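Local coordinates for protein basic helix-loop-helix, putative, expressed (Oryza sativa subsp. japonica, PDB 5LW0) that binds ADP-ribose through its macrodomain, one part of a longer protein, and probably acts in ADP-ribosylation-linked DNA interstrand crosslink repair, at residues T37-S42 and N123-A128; D47-L52 and N195-R200; E150-A155 and V171-T176. One frame throughout, in Å; residues are numbered along the deposited sequence.

Interaction 1 of 3, residues T37-S42 and N123-A128; sequences TLAFPS and NVIANA. With AR6 ([(2R,3S,4R,5R)-5-(6-aminopurin-9-yl)-3,4-dihydroxy-oxolan-2-yl]methyl [hydroxy-[[(2R,3S,4R,5S)-3,4,5-trihydroxyoxolan-2-yl]methoxy]phosphoryl] hydrogen phosphate), chain C.
Leu-38 and Val-124 cross at a slant on one face of a parallel strand pair, Leu-38 CD1 resting 3.7 Å from Val-124 CG1. Both branches are brought together by similar first torsions: Leu-38 CG stands opposite its own amide nitrogen (chi1 171°), as does Val-124 CG1. On the other face the pair is Ala-39 with Ile-125, a looser touch between Ala-39 CB and Ile-125 CG2. The backbone link between these bridges is well formed: Ala-39 N donates to Val-124 O at 3.0 Å, and Ala-126 N to Ala-39 O at 2.9 Å with an N-H...O angle of 159°. A third bond, Val-124 N to Thr-37 O, is weak at 3.4 Å. The axes of strands 37-40 and 124-128 approach to 4.7 Å and run 25° apart, as expected of parallel neighbours; in the mixed sheet of the macrodomain they lie inside, between strands 74-79 and 187-192. Past the bridges, Ala-126 CB is flanked by Phe-40 CB and Pro-41 CD, and Pro-41 CD also lies 3.3 Å from Ala-126 O, a buried carbonyl oxygen with no polar partner in the model. Here the two segments reach the ligand: Ala-128 CB sits 3.4 Å from the bridging oxygen O3A of the ADP-ribose diphosphate, while Pro-41 CB faces the ribose oxygen O4' at 3.6 Å. Farther out, Leu-222 of helix 208-230 packs on both Leu-38 and Ala-126, and Ile-144 of helix 139-148 covers Ile-125. Leu-38 and Phe-40 share backbone hydrogen bonds with strand 74-79.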
loop_
_atom_site.group_PDB
_atom_site.type_symbol
_atom_site.label_atom_id
_atom_site.label_comp_id
_atom_site.label_asym_id
_atom_site.label_seq_id
_atom_site.Cartn_x
_atom_site.Cartn_y
_atom_site.Cartn_z
ATOM N N THR A 37 -0.215 -8.159 9.683
ATOM C CA THR A 37 -0.347 -6.754 9.545
ATOM C C THR A 37 0.216 -6.302 8.200
ATOM O O THR A 37 1.330 -6.661 7.830
ATOM C CB THR A 37 0.398 -5.970 10.659
ATOM O OG1 THR A 37 -0.051 -6.368 11.967
ATOM C CG2 THR A 37 0.141 -4.458 10.511
ATOM N N LEU A 38 -0.595 -5.517 7.502
ATOM C CA LEU A 38 -0.201 -4.863 6.263
ATOM C C LEU A 38 -0.107 -3.364 6.490
ATOM O O LEU A 38 -1.064 -2.773 6.967
ATOM C CB LEU A 38 -1.302 -5.080 5.172
ATOM C CG LEU A 38 -1.113 -4.274 3.887
ATOM C CD1 LEU A 38 0.101 -4.764 3.134
ATOM C CD2 LEU A 38 -2.365 -4.386 3.027
ATOM N N ALA A 39 1.024 -2.789 6.187
ATOM C CA ALA A 39 1.150 -1.317 6.112
ATOM C C ALA A 39 1.070 -0.931 4.650
ATOM O O ALA A 39 1.778 -1.517 3.789
ATOM C CB ALA A 39 2.443 -0.855 6.713
ATOM N N PHE A 40 0.315 0.082 4.358
ATOM C CA PHE A 40 0.188 0.554 3.014
ATOM C C PHE A 40 0.162 2.062 2.978
ATOM O O PHE A 40 -0.400 2.721 3.881
ATOM C CB PHE A 40 -1.078 -0.023 2.305
ATOM C CG PHE A 40 -2.345 0.377 2.919
ATOM C CD1 PHE A 40 -2.797 -0.260 4.037
ATOM C CD2 PHE A 40 -3.175 1.365 2.314
ATOM C CE1 PHE A 40 -4.030 0.094 4.607
ATOM C CE2 PHE A 40 -4.408 1.710 2.850
ATOM C CZ PHE A 40 -4.852 1.056 3.993
ATOM N N PRO A 41 0.681 2.652 1.886
ATOM C CA PRO A 41 0.544 4.074 1.669
ATOM C C PRO A 41 -0.710 4.394 0.857
ATOM O O PRO A 41 -1.340 3.476 0.290
ATOM C CB PRO A 41 1.763 4.370 0.820
ATOM C CG PRO A 41 1.849 3.189 -0.060
ATOM C CD PRO A 41 1.359 2.003 0.772
ATOM N N SER A 42 -1.030 5.680 0.741
ATOM C CA SER A 42 -2.166 6.101 -0.037
ATOM C C SER A 42 -1.833 6.007 -1.528
ATOM O O SER A 42 -1.079 6.805 -2.070
ATOM C CB SER A 42 -2.542 7.489 0.326
ATOM O OG SER A 42 -3.613 7.983 -0.478
ATOM N N ASN A 123 4.982 -6.978 8.849
ATOM C CA ASN A 123 5.759 -7.911 7.971
ATOM C C ASN A 123 5.458 -7.718 6.487
ATOM O O ASN A 123 6.238 -8.113 5.631
ATOM C CB ASN A 123 5.499 -9.370 8.318
ATOM C CG ASN A 123 6.125 -9.802 9.625
ATOM O OD1 ASN A 123 6.493 -9.005 10.451
ATOM N ND2 ASN A 123 6.148 -11.106 9.831
ATOM N N VAL A 124 4.279 -7.184 6.149
ATOM C CA VAL A 124 3.937 -7.011 4.759
ATOM C C VAL A 124 3.761 -5.534 4.504
ATOM O O VAL A 124 3.039 -4.857 5.228
ATOM C CB VAL A 124 2.651 -7.769 4.376
ATOM C CG1 VAL A 124 2.381 -7.640 2.884
ATOM C CG2 VAL A 124 2.733 -9.226 4.809
ATOM N N ILE A 125 4.408 -5.013 3.450
ATOM C CA ILE A 125 4.161 -3.624 3.071
ATOM C C ILE A 125 3.744 -3.516 1.617
ATOM O O ILE A 125 4.090 -4.357 0.787
ATOM C CB ILE A 125 5.362 -2.710 3.354
ATOM C CG1 ILE A 125 6.505 -3.057 2.482
ATOM C CG2 ILE A 125 5.767 -2.745 4.843
ATOM C CD1 ILE A 125 7.676 -2.083 2.623
ATOM N N ALA A 126 2.905 -2.525 1.327
ATOM C CA ALA A 126 2.502 -2.234 -0.066
ATOM C C ALA A 126 3.333 -1.137 -0.674
ATOM O O ALA A 126 3.750 -0.195 0.023
ATOM C CB ALA A 126 1.060 -1.833 -0.084
ATOM N N ASN A 127 3.534 -1.230 -1.973
ATOM C CA ASN A 127 4.248 -0.250 -2.750
ATOM C C ASN A 127 3.358 0.368 -3.811
ATOM O O ASN A 127 2.581 -0.320 -4.445
ATOM C CB ASN A 127 5.419 -0.931 -3.378
ATOM C CG ASN A 127 6.213 -0.000 -4.261
ATOM O OD1 ASN A 127 6.369 1.178 -3.933
ATOM N ND2 ASN A 127 6.739 -0.530 -5.372
ATOM N N ALA A 128 3.418 1.697 -3.990
ATOM C CA ALA A 128 2.746 2.329 -5.059
ATOM C C ALA A 128 3.676 2.303 -6.273
ATOM O O ALA A 128 4.526 3.151 -6.451
ATOM C CB ALA A 128 2.335 3.741 -4.683
HETATM N N1 AR6 C . 6.747 6.118 3.655
HETATM C C2 AR6 C . 5.409 6.288 3.720
HETATM N N3 AR6 C . 4.705 6.968 2.836
HETATM C C4 AR6 C . 5.322 7.559 1.766
HETATM C C5 AR6 C . 6.733 7.415 1.579
HETATM C C6 AR6 C . 7.458 6.638 2.598
HETATM N N6 AR6 C . 8.750 6.424 2.531
HETATM N N7 AR6 C . 7.068 8.116 0.395
HETATM C C8 AR6 C . 5.906 8.590 -0.108
HETATM N N9 AR6 C . 4.841 8.251 0.706
HETATM P PA AR6 C . 3.519 8.043 -4.500
HETATM P PB AR6 C . 1.415 7.371 -6.499
HETATM C "C1'" AR6 C . 3.426 8.463 0.488
HETATM O O1A AR6 C . 3.774 9.337 -5.300
HETATM O O1B AR6 C . 0.741 8.716 -6.386
HETATM C C1D AR6 C . 6.146 6.291 -7.961
HETATM O O1D AR6 C . 7.460 6.804 -7.915
HETATM C "C2'" AR6 C . 2.993 9.766 -0.174
HETATM O "O2'" AR6 C . 3.055 10.912 0.729
HETATM O O2A AR6 C . 4.665 7.212 -4.062
HETATM O O2B AR6 C . 0.585 6.124 -6.584
HETATM C C2D AR6 C . 6.073 5.172 -9.043
HETATM O O2D AR6 C . 7.334 5.093 -9.823
HETATM C "C3'" AR6 C . 1.617 9.391 -0.666
HETATM O "O3'" AR6 C . 0.606 9.563 0.364
HETATM O O3A AR6 C . 2.483 7.087 -5.315
HETATM C C3D AR6 C . 4.893 5.532 -9.902
HETATM O O3D AR6 C . 5.448 6.017 -11.158
HETATM C "C4'" AR6 C . 1.751 7.896 -1.016
HETATM O "O4'" AR6 C . 2.972 7.459 -0.465
HETATM C C4D AR6 C . 4.164 6.666 -9.141
HETATM O O4D AR6 C . 5.117 7.295 -8.252
HETATM C "C5'" AR6 C . 1.754 7.614 -2.497
HETATM O "O5'" AR6 C . 2.623 8.515 -3.210
HETATM C C5D AR6 C . 3.015 6.210 -8.247
HETATM O O5D AR6 C . 2.358 7.421 -7.810
#

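Interaction 2 of 3, residues D47-L52 and N195-R200; sequences DFQFDL and NMNPMR. With AR6 ([(2R,3S,4R,5R)-5-(6-aminopurin-9-yl)-3,4-dihydroxy-oxolan-2-yl]methyl [hydroxy-[[(2R,3S,4R,5S)-3,4,5-trihydroxyoxolan-2-yl]methoxy]phosphoryl] hydrogen phosphate), chain C.
Two irregular loops clasp each other beside the ADP-ribose pocket, and both polar and aromatic contacts join them: segment 47-52 comes after strand 37-40, segment 195-200 after strand 187-192. Phe-48 lies between protein and ligand: Asn-195 CB stands over one ring face, 3.8 Å from the centroid and 9° off the normal, a CH-pi contact, while the ligand carbon C5D occupies the opposite face. Two bonds tie the loops directly. Asn-197 ND2 gives a nearly straight bond to Asp-47 O at 2.8 Å, with the acceptor in its amide plane, and Met-196 N donates to Phe-48 O. The amide of Asn-197 is also stacked on that of Gln-49, their planes only 6° apart. Within 195-200, two Asx turns shape the backbone: Asn-195 OD1 accepts from Asn-197 N, and Asn-197 OD1 from Met-199 N, each donor lying above the carbonyl plane. Arg-200, its chain bent at chi2 (-68°), passes the Phe-48 ring at about a right angle and brings NH2 to within 3.5 Å of Asp-47 OD2 in a salt bridge. Its NH1 makes a weak hydrogen bond to the ribose hydroxyl O3D. The diphosphate is held by backbone amides instead. Asp-47 N donates to ligand O1A at 2.9 Å. Phe-48 N donates to ligand O1B at 3.0 Å. Loop 47-52 thus offers N-H groups to both phosphates, and the positive charge of Arg-200 would probably offset the negative charge of the Asp-47 carboxylate beside the distal ribose.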
loop_
_atom_site.group_PDB
_atom_site.type_symbol
_atom_site.label_atom_id
_atom_site.label_comp_id
_atom_site.label_asym_id
_atom_site.label_seq_id
_atom_site.Cartn_x
_atom_site.Cartn_y
_atom_site.Cartn_z
ATOM N N ASP A 47 2.361 11.385 -6.742
ATOM C CA ASP A 47 2.797 11.432 -8.165
ATOM C C ASP A 47 1.644 11.288 -9.142
ATOM O O ASP A 47 1.645 11.904 -10.240
ATOM C CB ASP A 47 3.897 10.348 -8.446
ATOM C CG ASP A 47 5.253 10.631 -7.714
ATOM O OD1 ASP A 47 5.486 11.796 -7.304
ATOM O OD2 ASP A 47 6.096 9.664 -7.543
ATOM N N PHE A 48 0.638 10.465 -8.813
ATOM C CA PHE A 48 -0.475 10.205 -9.721
ATOM C C PHE A 48 -1.686 11.206 -9.558
ATOM O O PHE A 48 -2.695 11.100 -10.267
ATOM C CB PHE A 48 -0.985 8.743 -9.593
ATOM C CG PHE A 48 -0.159 7.682 -10.376
ATOM C CD1 PHE A 48 0.924 8.033 -11.176
ATOM C CD2 PHE A 48 -0.506 6.351 -10.313
ATOM C CE1 PHE A 48 1.683 7.055 -11.846
ATOM C CE2 PHE A 48 0.210 5.387 -11.039
ATOM C CZ PHE A 48 1.325 5.749 -11.769
ATOM N N GLN A 49 -1.564 12.123 -8.601
ATOM C CA GLN A 49 -2.449 13.299 -8.474
ATOM C C GLN A 49 -3.927 12.976 -8.369
ATOM O O GLN A 49 -4.808 13.812 -8.686
ATOM C CB GLN A 49 -2.207 14.260 -9.653
ATOM C CG GLN A 49 -0.803 14.773 -9.621
ATOM C CD GLN A 49 -0.492 15.777 -10.736
ATOM O OE1 GLN A 49 -1.220 15.910 -11.715
ATOM N NE2 GLN A 49 0.664 16.391 -10.618
ATOM N N PHE A 50 -4.241 11.842 -7.743
ATOM C CA PHE A 50 -5.616 11.533 -7.480
ATOM C C PHE A 50 -6.175 12.371 -6.365
ATOM O O PHE A 50 -5.580 12.500 -5.323
ATOM C CB PHE A 50 -5.741 10.045 -7.185
ATOM C CG PHE A 50 -7.126 9.493 -7.295
ATOM C CD1 PHE A 50 -8.052 9.657 -6.313
ATOM C CD2 PHE A 50 -7.481 8.694 -8.391
ATOM C CE1 PHE A 50 -9.316 9.059 -6.408
ATOM C CE2 PHE A 50 -8.721 8.128 -8.497
ATOM C CZ PHE A 50 -9.658 8.292 -7.492
ATOM N N ASP A 51 -7.378 12.912 -6.578
ATOM C CA ASP A 51 -8.064 13.746 -5.565
ATOM C C ASP A 51 -8.123 13.119 -4.163
ATOM O O ASP A 51 -8.589 11.981 -3.995
ATOM C CB ASP A 51 -9.483 13.969 -6.009
ATOM C CG ASP A 51 -10.213 14.899 -5.127
ATOM O OD1 ASP A 51 -10.949 14.420 -4.246
ATOM O OD2 ASP A 51 -10.196 16.137 -5.414
ATOM N N LEU A 52 -7.693 13.880 -3.153
ATOM C CA LEU A 52 -7.597 13.293 -1.767
ATOM C C LEU A 52 -8.909 13.021 -1.142
ATOM O O LEU A 52 -9.069 12.065 -0.367
ATOM C CB LEU A 52 -6.795 14.235 -0.844
ATOM C CG LEU A 52 -5.422 14.669 -1.238
ATOM C CD1 LEU A 52 -4.748 15.342 -0.047
ATOM C CD2 LEU A 52 -4.615 13.509 -1.693
ATOM N N ASN A 195 -3.926 6.663 -12.729
ATOM C CA ASN A 195 -3.122 7.844 -12.844
ATOM C C ASN A 195 -3.976 9.023 -13.396
ATOM O O ASN A 195 -4.661 8.876 -14.390
ATOM C CB ASN A 195 -1.932 7.604 -13.749
ATOM C CG ASN A 195 -1.240 8.865 -14.108
ATOM O OD1 ASN A 195 -0.926 9.684 -13.269
ATOM N ND2 ASN A 195 -1.018 9.065 -15.423
ATOM N N MET A 196 -3.984 10.109 -12.627
ATOM C CA MET A 196 -4.591 11.401 -13.051
ATOM C C MET A 196 -3.601 12.447 -13.520
ATOM O O MET A 196 -4.007 13.558 -13.847
ATOM C CB MET A 196 -5.328 12.007 -11.886
ATOM C CG MET A 196 -6.570 11.336 -11.536
ATOM S SD MET A 196 -7.785 11.068 -12.903
ATOM C CE MET A 196 -7.732 9.348 -12.363
ATOM N N ASN A 197 -2.311 12.151 -13.449
ATOM C CA ASN A 197 -1.230 13.079 -13.806
ATOM C C ASN A 197 -0.919 12.971 -15.346
ATOM O O ASN A 197 -0.597 11.879 -15.863
ATOM C CB ASN A 197 0.020 12.716 -13.016
ATOM C CG ASN A 197 1.129 13.710 -13.188
ATOM O OD1 ASN A 197 1.120 14.505 -14.121
ATOM N ND2 ASN A 197 2.102 13.654 -12.316
ATOM N N PRO A 198 -1.111 14.072 -16.086
ATOM C CA PRO A 198 -1.035 13.953 -17.564
ATOM C C PRO A 198 0.379 13.671 -18.078
ATOM O O PRO A 198 0.550 13.307 -19.237
ATOM C CB PRO A 198 -1.558 15.332 -18.057
ATOM C CG PRO A 198 -1.449 16.238 -16.882
ATOM C CD PRO A 198 -1.618 15.381 -15.644
ATOM N N MET A 199 1.356 13.777 -17.200
ATOM C CA MET A 199 2.733 13.460 -17.531
ATOM C C MET A 199 3.137 12.019 -17.137
ATOM O O MET A 199 4.329 11.717 -17.023
ATOM C CB MET A 199 3.660 14.456 -16.856
ATOM C CG MET A 199 3.571 15.853 -17.452
ATOM S SD MET A 199 3.952 17.180 -16.265
ATOM C CE MET A 199 5.512 16.674 -15.512
ATOM N N ARG A 200 2.142 11.135 -16.993
ATOM C CA ARG A 200 2.385 9.754 -16.676
ATOM C C ARG A 200 1.514 8.860 -17.528
ATOM O O ARG A 200 0.462 9.293 -18.033
ATOM C CB ARG A 200 2.072 9.467 -15.198
ATOM C CG ARG A 200 2.822 10.290 -14.182
ATOM C CD ARG A 200 4.283 9.951 -14.178
ATOM N NE ARG A 200 4.929 10.535 -13.034
ATOM C CZ ARG A 200 5.322 9.852 -11.962
ATOM N NH1 ARG A 200 5.145 8.531 -11.888
ATOM N NH2 ARG A 200 5.899 10.490 -10.964
HETATM N N1 AR6 C . 6.747 6.118 3.655
HETATM C C2 AR6 C . 5.409 6.288 3.720
HETATM N N3 AR6 C . 4.705 6.968 2.836
HETATM C C4 AR6 C . 5.322 7.559 1.766
HETATM C C5 AR6 C . 6.733 7.415 1.579
HETATM C C6 AR6 C . 7.458 6.638 2.598
HETATM N N6 AR6 C . 8.750 6.424 2.531
HETATM N N7 AR6 C . 7.068 8.116 0.395
HETATM C C8 AR6 C . 5.906 8.590 -0.108
HETATM N N9 AR6 C . 4.841 8.251 0.706
HETATM P PA AR6 C . 3.519 8.043 -4.500
HETATM P PB AR6 C . 1.415 7.371 -6.499
HETATM C "C1'" AR6 C . 3.426 8.463 0.488
HETATM O O1A AR6 C . 3.774 9.337 -5.300
HETATM O O1B AR6 C . 0.741 8.716 -6.386
HETATM C C1D AR6 C . 6.146 6.291 -7.961
HETATM O O1D AR6 C . 7.460 6.804 -7.915
HETATM C "C2'" AR6 C . 2.993 9.766 -0.174
HETATM O "O2'" AR6 C . 3.055 10.912 0.729
HETATM O O2A AR6 C . 4.665 7.212 -4.062
HETATM O O2B AR6 C . 0.585 6.124 -6.584
HETATM C C2D AR6 C . 6.073 5.172 -9.043
HETATM O O2D AR6 C . 7.334 5.093 -9.823
HETATM C "C3'" AR6 C . 1.617 9.391 -0.666
HETATM O "O3'" AR6 C . 0.606 9.563 0.364
HETATM O O3A AR6 C . 2.483 7.087 -5.315
HETATM C C3D AR6 C . 4.893 5.532 -9.902
HETATM O O3D AR6 C . 5.448 6.017 -11.158
HETATM C "C4'" AR6 C . 1.751 7.896 -1.016
HETATM O "O4'" AR6 C . 2.972 7.459 -0.465
HETATM C C4D AR6 C . 4.164 6.666 -9.141
HETATM O O4D AR6 C . 5.117 7.295 -8.252
HETATM C "C5'" AR6 C . 1.754 7.614 -2.497
HETATM O "O5'" AR6 C . 2.623 8.515 -3.210
HETATM C C5D AR6 C . 3.015 6.210 -8.247
HETATM O O5D AR6 C . 2.358 7.421 -7.810
#

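Interaction 3 of 3, residues E150-A155 and V171-T176; sequences EDLQRA and VPLPST
Asp-151 OD1 is gripped by both terminal nitrogens of Arg-154, one helical turn on: NH2 lies 2.8 Å from OD1, which sits near the guanidinium plane and offers its anti lone pair in a salt bridge, while NH1 adds a weaker bond at 3.2 Å. The other oxygen, OD2, reaches across to the 171-176 segment and accepts from Thr-176 OG1 at 2.8 Å, met from 54° out of the carboxylate plane. The torsion of Thr-176 (chi1 49°) sets OG1 between its backbone nitrogen and carbonyl carbon, where it can face the helix. With both oxygens engaged, the carboxylate is restrained against rotation; an alanine at Asp-151 would probably leave Thr-176 OG1 without its acceptor and the Arg-154 guanidinium free to swing. Next to this polar group the packing turns largely apolar. The Pro-174 ring lies against the helix flank, with CG 3.7 Å from Arg-154 NH1 and close to Asp-151 CB. Ala-155 CB comes to 3.5 Å from Val-171 CG1, a close approach with which its small methyl is consistent, and it also touches Pro-174 CD. Deeper in, Leu-152 puts CD1 4.2 Å from Val-171 CG1 and CB at the same distance from Leu-173 CD1. Leu-152 is backed by Ile-144 and Tyr-145 of helix 139-148 and by Ile-188 of the adjoining strand. Helix 150-159 is thereby packed against the edge strand 167-172 and the loop that leaves it, a helix-on-sheet layer of the alpha/beta macrodomain fold.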
loop_
_atom_site.group_PDB
_atom_site.type_symbol
_atom_site.label_atom_id
_atom_site.label_comp_id
_atom_site.label_asym_id
_atom_site.label_seq_id
_atom_site.Cartn_x
_atom_site.Cartn_y
_atom_site.Cartn_z
ATOM N N GLU A 150 18.744 -4.669 -4.417
ATOM C CA GLU A 150 18.552 -5.398 -5.651
ATOM C C GLU A 150 17.774 -6.726 -5.452
ATOM O O GLU A 150 17.198 -7.210 -6.376
ATOM C CB GLU A 150 19.940 -5.641 -6.343
ATOM C CG GLU A 150 19.936 -6.707 -7.443
ATOM C CD GLU A 150 19.083 -6.326 -8.672
ATOM O OE1 GLU A 150 18.855 -5.113 -8.904
ATOM O OE2 GLU A 150 18.643 -7.262 -9.408
ATOM N N ASP A 151 17.774 -7.307 -4.247
ATOM C CA ASP A 151 16.969 -8.521 -3.955
ATOM C C ASP A 151 15.503 -8.342 -4.401
ATOM O O ASP A 151 14.874 -9.276 -4.856
ATOM C CB ASP A 151 16.967 -8.891 -2.449
ATOM C CG ASP A 151 18.321 -9.476 -1.966
ATOM O OD1 ASP A 151 19.060 -10.035 -2.802
ATOM O OD2 ASP A 151 18.639 -9.357 -0.758
ATOM N N LEU A 152 14.957 -7.147 -4.203
ATOM C CA LEU A 152 13.535 -6.931 -4.541
ATOM C C LEU A 152 13.329 -6.929 -6.037
ATOM O O LEU A 152 12.359 -7.519 -6.541
ATOM C CB LEU A 152 13.023 -5.641 -3.920
ATOM C CG LEU A 152 11.572 -5.337 -4.305
ATOM C CD1 LEU A 152 10.686 -6.467 -3.846
ATOM C CD2 LEU A 152 11.173 -3.996 -3.685
ATOM N N GLN A 153 14.273 -6.357 -6.791
ATOM C CA GLN A 153 14.147 -6.375 -8.271
ATOM C C GLN A 153 14.264 -7.848 -8.801
ATOM O O GLN A 153 13.456 -8.283 -9.624
ATOM C CB GLN A 153 15.131 -5.401 -8.939
ATOM C CG GLN A 153 14.891 -5.306 -10.425
ATOM C CD GLN A 153 15.575 -4.115 -11.087
ATOM O OE1 GLN A 153 16.620 -3.643 -10.630
ATOM N NE2 GLN A 153 14.948 -3.596 -12.130
ATOM N N ARG A 154 15.211 -8.634 -8.257
ATOM C CA ARG A 154 15.313 -10.056 -8.611
ATOM C C ARG A 154 14.034 -10.839 -8.309
ATOM O O ARG A 154 13.518 -11.558 -9.155
ATOM C CB ARG A 154 16.514 -10.700 -7.904
ATOM C CG ARG A 154 16.822 -12.109 -8.350
ATOM C CD ARG A 154 18.061 -12.663 -7.632
ATOM N NE ARG A 154 17.795 -13.017 -6.233
ATOM C CZ ARG A 154 18.201 -12.308 -5.169
ATOM N NH1 ARG A 154 17.900 -12.732 -3.956
ATOM N NH2 ARG A 154 18.902 -11.165 -5.307
ATOM N N ALA A 155 13.474 -10.609 -7.120
ATOM C CA ALA A 155 12.312 -11.338 -6.716
ATOM C C ALA A 155 11.087 -10.918 -7.499
ATOM O O ALA A 155 10.240 -11.775 -7.872
ATOM C CB ALA A 155 12.092 -11.155 -5.237
ATOM N N VAL A 171 5.131 -10.158 -3.695
ATOM C CA VAL A 171 6.513 -10.647 -3.926
ATOM C C VAL A 171 7.126 -10.994 -2.599
ATOM O O VAL A 171 7.243 -10.128 -1.723
ATOM C CB VAL A 171 7.345 -9.558 -4.612
ATOM C CG1 VAL A 171 8.793 -10.037 -4.832
ATOM C CG2 VAL A 171 6.701 -9.145 -5.950
ATOM N N PRO A 172 7.637 -12.237 -2.445
ATOM C CA PRO A 172 8.357 -12.516 -1.207
ATOM C C PRO A 172 9.714 -11.871 -1.208
ATOM O O PRO A 172 10.388 -11.866 -2.231
ATOM C CB PRO A 172 8.507 -14.048 -1.192
ATOM C CG PRO A 172 7.797 -14.542 -2.361
ATOM C CD PRO A 172 7.498 -13.411 -3.293
ATOM N N LEU A 173 10.066 -11.239 -0.095
ATOM C CA LEU A 173 11.312 -10.478 0.006
ATOM C C LEU A 173 12.396 -11.389 0.621
ATOM O O LEU A 173 12.223 -11.842 1.736
ATOM C CB LEU A 173 11.119 -9.256 0.921
ATOM C CG LEU A 173 12.334 -8.361 1.070
ATOM C CD1 LEU A 173 12.772 -7.735 -0.234
ATOM C CD2 LEU A 173 12.134 -7.284 2.110
ATOM N N PRO A 174 13.480 -11.673 -0.139
ATOM C CA PRO A 174 14.528 -12.539 0.400
ATOM C C PRO A 174 15.050 -12.079 1.729
ATOM O O PRO A 174 15.168 -10.876 1.979
ATOM C CB PRO A 174 15.612 -12.448 -0.667
ATOM C CG PRO A 174 14.858 -12.196 -1.919
ATOM C CD PRO A 174 13.775 -11.244 -1.488
ATOM N N SER A 175 15.369 -13.035 2.603
ATOM C CA SER A 175 15.823 -12.726 3.937
ATOM C C SER A 175 17.152 -11.956 3.941
ATOM O O SER A 175 17.489 -11.264 4.896
ATOM C CB SER A 175 15.956 -14.009 4.720
ATOM O OG SER A 175 15.944 -13.739 6.085
ATOM N N THR A 176 17.866 -12.019 2.842
ATOM C CA THR A 176 19.123 -11.285 2.711
ATOM C C THR A 176 18.921 -9.787 2.531
ATOM O O THR A 176 19.870 -8.998 2.602
ATOM C CB THR A 176 19.916 -11.815 1.481
ATOM O OG1 THR A 176 19.057 -11.868 0.345
ATOM C CG2 THR A 176 20.451 -13.201 1.737
#

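Overall arrangement
Interaction 1 is the core contact: all its touching residues are buried, and its centre lies about 4 Å from the centre of the chain. Interactions 2 and 3 are only partly buried, their centres about 16 and 17 Å from that point. Interactions 1 and 3 reach the same sheet, one through a central strand pair, the other through the edge strand 167-172, yet their nearest atoms stay about 6 Å apart. Interactions 1 and 2 both touch ADP-ribose, the first by close approaches of Pro-41, Ser-42 and Ala-128, the second with backbone amides, an aromatic ring and charges. Interaction 3 stands apart from the ligand and combines a hydrogen bond to a carboxylate, itself salt-bridged within the helix, with aliphatic packing.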